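Side-chain contact in UPF0434 family protein (PDB 6F5Z), which probably acts as a Trm112-type activator, binding a putative methyltransferase partner as the small subunit of a holoenzyme thought to serve translation: residues C[9-13]-C[14-18]. Sequence-based numbering, arbitrary orientation.
Sequences LCDPL and DKSEL
D11 grips the returning chain from both of its backbone ends: its N donates to S16 O (2.8 Å, nearly straight at 172°), and its O accepts from K15 N, closing a turn over residues 11-15. Aspartate suits position 11 because its carboxylate, anti to the backbone N (chi1 -166°), sits beside its own carbonyl carbon, where OD1 reaches forward to L13 N, an Asx turn; OD1 and OD2 also bind Y44 and T40. D14 repeats the motif: its OD1 takes S16 N, from above the carboxylate plane, and S16 OG (2.5 Å), on the syn side, both from one face. With an alanine here, S16 N and OG would lose their shared acceptor, and the turn would probably be less firmly fixed. The two carboxylate planes are turned 74° from each other; a water donates to both D11 OD2 and S16 OG. K15 bends at chi2; its long cationic chain lets NZ donate to P12 O (3.0 Å) and form salt bridges with D96 and E125 of the methyltransferase chain. Apolar L18 lays CD1 over C10 C (3.5 Å) and against L9 CB. These consecutive Asx turns shape the loop leading into strand 18-22 of this Trm112p-like protein's antiparallel sheet, at the methyltransferase interface.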
loop_
_atom_site.group_PDB
_atom_site.type_symbol
_atom_site.label_atom_id
_atom_site.label_comp_id
_atom_site.label_asym_id
_atom_site.label_seq_id
_atom_site.Cartn_x
_atom_site.Cartn_y
_atom_site.Cartn_z
ATOM N N LEU C 9 6.830 11.090 24.199
ATOM C CA LEU C 9 6.653 12.503 23.930
ATOM C C LEU C 9 7.958 13.257 24.131
ATOM O O LEU C 9 8.782 12.861 24.956
ATOM C CB LEU C 9 5.585 13.102 24.852
ATOM C CG LEU C 9 4.161 12.532 24.707
ATOM C CD1 LEU C 9 3.220 13.207 25.714
ATOM C CD2 LEU C 9 3.607 12.736 23.267
ATOM N N CYS C 10 8.125 14.342 23.397
ATOM C CA CYS C 10 9.292 15.183 23.544
ATOM C C CYS C 10 8.928 16.611 23.280
ATOM O O CYS C 10 7.836 16.921 22.797
ATOM C CB CYS C 10 10.412 14.719 22.626
ATOM S SG CYS C 10 10.005 14.888 20.876
ATOM N N ASP C 11 9.830 17.541 23.664
ATOM C CA ASP C 11 9.575 18.933 23.422
ATOM C C ASP C 11 9.476 19.170 21.908
ATOM O O ASP C 11 10.378 18.799 21.191
ATOM C CB ASP C 11 10.737 19.754 23.997
ATOM C CG ASP C 11 10.481 21.236 24.116
ATOM O OD1 ASP C 11 9.819 21.814 23.210
ATOM O OD2 ASP C 11 11.002 21.849 25.075
ATOM N N PRO C 12 8.377 19.724 21.393
ATOM C CA PRO C 12 8.282 19.927 19.929
ATOM C C PRO C 12 9.328 20.871 19.379
ATOM O O PRO C 12 9.659 20.757 18.201
ATOM C CB PRO C 12 6.883 20.515 19.742
ATOM C CG PRO C 12 6.524 21.137 21.085
ATOM C CD PRO C 12 7.168 20.209 22.097
ATOM N N LEU C 13 9.901 21.761 20.231
ATOM C CA LEU C 13 10.860 22.734 19.685
ATOM C C LEU C 13 12.174 22.118 19.279
ATOM O O LEU C 13 12.685 22.444 18.217
ATOM C CB LEU C 13 11.139 23.830 20.705
ATOM C CG LEU C 13 9.996 24.790 20.994
ATOM C CD1 LEU C 13 10.324 25.648 22.182
ATOM C CD2 LEU C 13 9.719 25.697 19.789
ATOM N N ASP C 14 12.740 21.254 20.123
ATOM C CA ASP C 14 14.071 20.697 19.872
ATOM C C ASP C 14 14.180 19.189 20.112
ATOM O O ASP C 14 15.280 18.599 20.034
ATOM C CB ASP C 14 15.113 21.458 20.730
ATOM C CG ASP C 14 14.937 21.191 22.212
ATOM O OD1 ASP C 14 13.896 20.613 22.598
ATOM O OD2 ASP C 14 15.864 21.516 22.990
ATOM N N LYS C 15 13.033 18.548 20.369
ATOM C CA LYS C 15 12.954 17.097 20.547
ATOM C C LYS C 15 13.664 16.584 21.784
ATOM O O LYS C 15 13.947 15.391 21.890
ATOM C CB LYS C 15 13.411 16.304 19.273
ATOM C CG LYS C 15 12.929 16.886 17.937
ATOM C CD LYS C 15 11.434 17.186 17.873
ATOM C CE LYS C 15 11.116 17.782 16.536
ATOM N NZ LYS C 15 9.771 18.336 16.519
ATOM N N SER C 16 13.863 17.470 22.768
ATOM C CA SER C 16 14.494 17.084 24.012
ATOM C C SER C 16 13.472 16.498 24.988
ATOM O O SER C 16 12.254 16.564 24.783
ATOM C CB SER C 16 15.214 18.287 24.622
ATOM O OG SER C 16 14.303 19.359 24.760
ATOM N N GLU C 17 13.981 15.927 26.070
ATOM C CA GLU C 17 13.167 15.295 27.088
ATOM C C GLU C 17 12.280 16.307 27.811
ATOM O O GLU C 17 12.692 17.454 28.022
ATOM C CB GLU C 17 14.123 14.612 28.106
ATOM C CG GLU C 17 13.467 13.624 29.061
ATOM C CD GLU C 17 12.925 12.323 28.485
ATOM O OE1 GLU C 17 12.116 11.670 29.184
ATOM O OE2 GLU C 17 13.309 11.947 27.352
ATOM N N LEU C 18 11.067 15.855 28.211
ATOM C CA LEU C 18 10.145 16.639 29.023
ATOM C C LEU C 18 10.128 16.055 30.425
ATOM O O LEU C 18 10.167 14.832 30.612
ATOM C CB LEU C 18 8.701 16.559 28.477
ATOM C CG LEU C 18 8.547 17.164 27.085
ATOM C CD1 LEU C 18 7.289 16.566 26.391
ATOM C CD2 LEU C 18 8.438 18.699 27.126
HETATM O O HOH W 1 10.086 13.319 27.330
HETATM O O HOH W 2 13.327 21.209 26.295
#